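PDB 6K8H: aminotransferase class-III from Sphaerobacter thermophilus DSM 20745, which belongs to the class-III aminotransferase family and has the PLP-dependent aminotransferase fold, with (5-hydroxy-4,6-dimethylpyridin-3-yl)methyl dihydrogen phosphate bound in its pocket. Local coordinates for residues A140-P145 with E215-L220; G249-F254 with P275-M280. All blocks are in the same frame, centred on the assembly; numbering follows the deposited sequence.

Contact 1 of 2, residues A140-P145 with E215-L220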
loop_
_atom_site.group_PDB
_atom_site.type_symbol
_atom_site.label_atom_id
_atom_site.label_comp_id
_atom_site.label_asym_id
_atom_site.label_seq_id
_atom_site.Cartn_x
_atom_site.Cartn_y
_atom_site.Cartn_z
ATOM N N ALA B 140 -18.300 7.902 -0.956
ATOM C CA ALA B 140 -18.881 8.377 0.301
ATOM C C ALA B 140 -19.459 9.772 0.159
ATOM O O ALA B 140 -20.437 10.114 0.832
ATOM C CB ALA B 140 -17.829 8.377 1.418
ATOM N N TYR B 141 -18.830 10.601 -0.667
ATOM C CA TYR B 141 -19.261 11.977 -0.819
ATOM C C TYR B 141 -20.545 12.048 -1.632
ATOM O O TYR B 141 -21.506 12.717 -1.239
ATOM C CB TYR B 141 -18.153 12.793 -1.491
ATOM C CG TYR B 141 -18.527 14.237 -1.635
ATOM C CD1 TYR B 141 -18.506 15.092 -0.543
ATOM C CD2 TYR B 141 -18.946 14.734 -2.854
ATOM C CE1 TYR B 141 -18.888 16.427 -0.666
ATOM C CE2 TYR B 141 -19.320 16.050 -2.994
ATOM C CZ TYR B 141 -19.292 16.894 -1.904
ATOM O OH TYR B 141 -19.669 18.206 -2.075
ATOM N N THR B 142 -20.588 11.334 -2.756
ATOM C CA THR B 142 -21.731 11.388 -3.654
ATOM C C THR B 142 -22.785 10.344 -3.334
ATOM O O THR B 142 -23.940 10.520 -3.725
ATOM C CB THR B 142 -21.286 11.186 -5.106
ATOM O OG1 THR B 142 -20.888 9.822 -5.285
ATOM C CG2 THR B 142 -20.128 12.131 -5.469
ATOM N N GLY B 143 -22.409 9.255 -2.663
ATOM C CA GLY B 143 -23.310 8.151 -2.393
ATOM C C GLY B 143 -23.498 7.180 -3.535
ATOM O O GLY B 143 -24.243 6.201 -3.376
ATOM N N ARG B 144 -22.825 7.432 -4.746
ATOM C CA ARG B 144 -23.063 6.680 -5.968
ATOM C C ARG B 144 -22.060 5.532 -6.100
ATOM O O ARG B 144 -20.938 5.613 -5.595
ATOM C CB ARG B 144 -22.973 7.609 -7.186
ATOM C CG ARG B 144 -23.907 8.847 -7.093
ATOM C CD ARG B 144 -23.696 9.797 -8.274
ATOM N NE ARG B 144 -24.408 11.074 -8.131
ATOM C CZ ARG B 144 -24.183 12.138 -8.900
ATOM N NH1 ARG B 144 -23.271 12.070 -9.866
ATOM N NH2 ARG B 144 -24.868 13.269 -8.719
ATOM N N PRO B 145 -22.431 4.451 -6.753
ATOM C CA PRO B 145 -21.581 3.250 -6.716
ATOM C C PRO B 145 -20.531 3.147 -7.817
ATOM O O PRO B 145 -19.462 2.567 -7.582
ATOM C CB PRO B 145 -22.604 2.114 -6.821
ATOM C CG PRO B 145 -23.725 2.703 -7.634
ATOM C CD PRO B 145 -23.787 4.168 -7.258
ATOM N N GLU B 215 -25.463 7.470 -11.727
ATOM C CA GLU B 215 -24.741 6.380 -11.005
ATOM C C GLU B 215 -23.228 6.635 -10.863
ATOM O O GLU B 215 -22.561 5.819 -10.205
ATOM C CB GLU B 215 -24.860 5.059 -11.776
ATOM C CG GLU B 215 -26.120 4.903 -12.609
ATOM C CD GLU B 215 -26.051 3.866 -13.721
ATOM O OE1 GLU B 215 -25.280 2.899 -13.587
ATOM O OE2 GLU B 215 -26.763 4.036 -14.730
ATOM N N LEU B 216 -22.703 7.729 -11.410
ATOM C CA LEU B 216 -21.252 7.899 -11.448
ATOM C C LEU B 216 -20.816 8.738 -10.256
ATOM O O LEU B 216 -21.097 9.942 -10.195
ATOM C CB LEU B 216 -20.823 8.568 -12.750
ATOM C CG LEU B 216 -20.566 7.715 -13.989
ATOM C CD1 LEU B 216 -20.212 8.593 -15.184
ATOM C CD2 LEU B 216 -19.453 6.696 -13.707
ATOM N N ALA B 217 -20.102 8.104 -9.318
ATOM C CA ALA B 217 -19.465 8.840 -8.226
ATOM C C ALA B 217 -18.265 9.657 -8.699
ATOM O O ALA B 217 -18.031 10.766 -8.205
ATOM C CB ALA B 217 -19.016 7.876 -7.130
ATOM N N ALA B 218 -17.484 9.126 -9.639
ATOM C CA ALA B 218 -16.230 9.761 -10.014
ATOM C C ALA B 218 -15.848 9.435 -11.452
ATOM O O ALA B 218 -16.221 8.389 -11.995
ATOM C CB ALA B 218 -15.074 9.314 -9.108
ATOM N N VAL B 219 -15.075 10.342 -12.045
ATOM C CA VAL B 219 -14.283 10.078 -13.249
ATOM C C VAL B 219 -12.813 10.169 -12.851
ATOM O O VAL B 219 -12.372 11.192 -12.312
ATOM C CB VAL B 219 -14.587 11.069 -14.384
ATOM C CG1 VAL B 219 -13.622 10.826 -15.551
ATOM C CG2 VAL B 219 -16.030 10.982 -14.852
ATOM N N LEU B 220 -12.055 9.112 -13.114
ATOM C CA LEU B 220 -10.638 9.057 -12.779
ATOM C C LEU B 220 -9.841 9.206 -14.065
ATOM O O LEU B 220 -10.096 8.486 -15.036
ATOM C CB LEU B 220 -10.314 7.736 -12.078
ATOM C CG LEU B 220 -8.880 7.269 -11.888
ATOM C CD1 LEU B 220 -8.230 8.073 -10.769
ATOM C CD2 LEU B 220 -8.908 5.783 -11.583
#
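Glu215 meets the loop after helix 127-142 with its backbone: its carbonyl O lies 3.5 Å from Arg144 CB and is also brushed by Pro145 CD. The carboxylate turns to a salt bridge with Arg146, the residue after Pro145. At Leu216 the carbonyl takes over. Its O accepts a hydrogen bond from Arg144 NH1 at 3.1 Å, with an N-H...O angle of 159°. The oxygen sits at the guanidinium edge, in its plane, while the donor is tilted 30° from the carbonyl plane. Arg144 CG stands anti to the carbonyl carbon and the chain runs extended to NE; CD passes the same oxygen on the way, and NH2 bonds to the carbonyl of Tyr248. Ala217 is the last to touch: its methyl CB faces two oxygens, Thr142 OG1 and Arg144 O, each 3.3 Å away. Thr142 OG1 stands between its own backbone N and carbonyl carbon (chi1 71°), where it accepts from Arg144 N in an ST turn, 3.1 Å, and also bonds to Ala138 O. Helix end and strand start are thus joined by one side-chain-to-backbone bond and a methyl packed against two oxygens. Because Arg144 grips two carbonyls, its head is held in a definite orientation, tying together three parts of the chain.

Contact 2 of 2, residues G249-F254 with P275-M280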
loop_
_atom_site.group_PDB
_atom_site.type_symbol
_atom_site.label_atom_id
_atom_site.label_comp_id
_atom_site.label_asym_id
_atom_site.label_seq_id
_atom_site.Cartn_x
_atom_site.Cartn_y
_atom_site.Cartn_z
ATOM N N GLY B 249 -22.499 16.655 -10.528
ATOM C CA GLY B 249 -22.126 16.241 -9.189
ATOM C C GLY B 249 -21.190 15.055 -9.147
ATOM O O GLY B 249 -21.180 14.309 -8.156
ATOM N N ILE B 250 -20.396 14.869 -10.198
ATOM C CA ILE B 250 -19.439 13.771 -10.306
ATOM C C ILE B 250 -18.064 14.270 -9.883
ATOM O O ILE B 250 -17.606 15.326 -10.345
ATOM C CB ILE B 250 -19.396 13.214 -11.739
ATOM C CG1 ILE B 250 -20.748 12.633 -12.127
ATOM C CG2 ILE B 250 -18.306 12.152 -11.874
ATOM C CD1 ILE B 250 -20.869 12.417 -13.603
ATOM N N VAL B 251 -17.398 13.502 -9.022
ATOM C CA VAL B 251 -16.081 13.864 -8.507
ATOM C C VAL B 251 -15.045 13.618 -9.600
ATOM O O VAL B 251 -14.918 12.499 -10.104
ATOM C CB VAL B 251 -15.754 13.051 -7.246
ATOM C CG1 VAL B 251 -14.315 13.263 -6.832
ATOM C CG2 VAL B 251 -16.730 13.397 -6.103
ATOM N N LEU B 252 -14.284 14.656 -9.951
ATOM C CA LEU B 252 -13.194 14.518 -10.915
ATOM C C LEU B 252 -11.896 14.246 -10.153
ATOM O O LEU B 252 -11.440 15.084 -9.357
ATOM C CB LEU B 252 -13.085 15.770 -11.789
ATOM C CG LEU B 252 -11.971 15.836 -12.853
ATOM C CD1 LEU B 252 -12.007 14.647 -13.826
ATOM C CD2 LEU B 252 -12.067 17.152 -13.623
ATOM N N ILE B 253 -11.317 13.065 -10.380
ATOM C CA ILE B 253 -10.078 12.642 -9.737
ATOM C C ILE B 253 -8.960 12.637 -10.777
ATOM O O ILE B 253 -9.027 11.892 -11.761
ATOM C CB ILE B 253 -10.208 11.245 -9.110
ATOM C CG1 ILE B 253 -11.370 11.175 -8.110
ATOM C CG2 ILE B 253 -8.902 10.857 -8.431
ATOM C CD1 ILE B 253 -11.664 9.775 -7.675
ATOM N N PHE B 254 -7.912 13.412 -10.533
ATOM C CA PHE B 254 -6.689 13.308 -11.319
ATOM C C PHE B 254 -5.766 12.274 -10.687
ATOM O O PHE B 254 -5.536 12.306 -9.477
ATOM C CB PHE B 254 -5.955 14.647 -11.409
ATOM C CG PHE B 254 -6.523 15.586 -12.438
ATOM C CD1 PHE B 254 -7.767 15.351 -13.002
ATOM C CD2 PHE B 254 -5.814 16.715 -12.824
ATOM C CE1 PHE B 254 -8.304 16.220 -13.931
ATOM C CE2 PHE B 254 -6.336 17.591 -13.767
ATOM C CZ PHE B 254 -7.585 17.338 -14.326
ATOM N N PRO B 275 -9.087 19.642 -10.436
ATOM C CA PRO B 275 -9.867 18.450 -10.095
ATOM C C PRO B 275 -10.437 18.581 -8.688
ATOM O O PRO B 275 -10.062 19.463 -7.912
ATOM C CB PRO B 275 -8.852 17.304 -10.181
ATOM C CG PRO B 275 -7.510 17.973 -9.932
ATOM C CD PRO B 275 -7.636 19.384 -10.461
ATOM N N ASP B 276 -11.362 17.682 -8.371
ATOM C CA ASP B 276 -11.897 17.635 -7.017
ATOM C C ASP B 276 -10.955 16.881 -6.092
ATOM O O ASP B 276 -10.772 17.269 -4.928
ATOM C CB ASP B 276 -13.286 17.000 -7.039
ATOM C CG ASP B 276 -14.245 17.761 -7.947
ATOM O OD1 ASP B 276 -14.501 18.958 -7.668
ATOM O OD2 ASP B 276 -14.709 17.177 -8.950
ATOM N N LEU B 277 -10.352 15.807 -6.600
ATOM C CA LEU B 277 -9.348 15.044 -5.873
ATOM C C LEU B 277 -8.167 14.773 -6.785
ATOM O O LEU B 277 -8.293 14.747 -8.011
ATOM C CB LEU B 277 -9.882 13.697 -5.353
ATOM C CG LEU B 277 -11.012 13.731 -4.318
ATOM C CD1 LEU B 277 -11.485 12.329 -4.013
ATOM C CD2 LEU B 277 -10.603 14.453 -3.038
ATOM N N THR B 278 -7.017 14.544 -6.160
ATOM C CA THR B 278 -5.795 14.121 -6.824
ATOM C C THR B 278 -5.183 12.972 -6.034
ATOM O O THR B 278 -5.058 13.054 -4.806
ATOM C CB THR B 278 -4.788 15.268 -6.941
ATOM O OG1 THR B 278 -5.391 16.386 -7.601
ATOM C CG2 THR B 278 -3.596 14.827 -7.767
ATOM N N ALA B 279 -4.828 11.898 -6.741
ATOM C CA ALA B 279 -4.014 10.811 -6.217
ATOM C C ALA B 279 -2.558 11.059 -6.598
ATOM O O ALA B 279 -2.266 11.502 -7.712
ATOM C CB ALA B 279 -4.478 9.453 -6.761
ATOM N N MET B 280 -1.656 10.818 -5.646
ATOM C CA MET B 280 -0.232 11.084 -5.796
ATOM C C MET B 280 0.542 9.947 -5.154
ATOM O O MET B 280 0.001 9.161 -4.371
ATOM C CB MET B 280 0.165 12.416 -5.132
ATOM C CG MET B 280 -0.627 13.618 -5.615
ATOM S SD MET B 280 -0.589 15.001 -4.449
ATOM C CE MET B 280 -2.006 14.603 -3.409
#
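Leu252 O is gripped by two backbone N-H groups from the residues leading into strand 277-281: Asp276 N at 2.8 Å, in the carbonyl plane but with a bent N-H...O angle of 134°, and Leu277 N, straighter at 169° and tilted from that plane. Asp276 answers with its side chain. Its OD2 takes the Leu252 N-H at 2.7 Å, almost linearly, through the anti lone pair, so Leu252 is held at both N and O. The same OD2 forms a salt bridge with Arg242, which should help keep the aspartate ionised.

Further on, the strands run parallel: Phe254 N donates to Leu277 O, and Ala279 N to Phe254 O, 2.9 Å and nearly in line with the carbonyl. Ile253 CA-H and Thr278 CA-H add weaker contacts to Leu277 O and Phe254 O.

The side chains divide between the two faces of the sheet. On one, Ile253 CG1 lies beside Leu277 CB at 4.0 Å, both side chains pointing the same way, and Val251 CG1 reaches Leu277 CD1. On the other, Pro275 crosses one face of the Phe254 ring at about a right angle, in a CH-pi contact made by CB, 3.8 Å from the ring centroid, with CG beside it. Phe254 CG stands anti to the carbonyl carbon (chi1 -80°), which sets it beside the backbone N, with the ring's face turned to the proline.

These are adjacent strands of a beta-alpha-beta unit, joined through helix 266-271, where Gln268 bonds to Thr278 OG1. Helix 127-142 covers the Val251 and Ile253 face, helix 235-248 packs on Leu252 and Phe254, and strand 216-221 pairs with the far edge of strand 251-255.

How the contacts relate
Contact 2 is the buried one, deep in the seven-stranded sheet, and the side chain of Ala279 is about 7 Å from the bound ligand; contact 1 is partly buried and lies farther from the chain's centre, where Pro145 packs on Pro187 of the second subunit. The two meet inside one sheet: strands 216-221 and 251-255 are neighbours, with Val219 probably hydrogen-bonded through N to Val251 O and through O to Ile253 N. Helix 127-142 touches both: its end forms part of contact 1, and its body packs on strand 251-255. Contact 2 rests on parallel strand pairing, an aspartate at its start and apolar packing on both faces; contact 1 has one arginine-to-carbonyl bond and light packing.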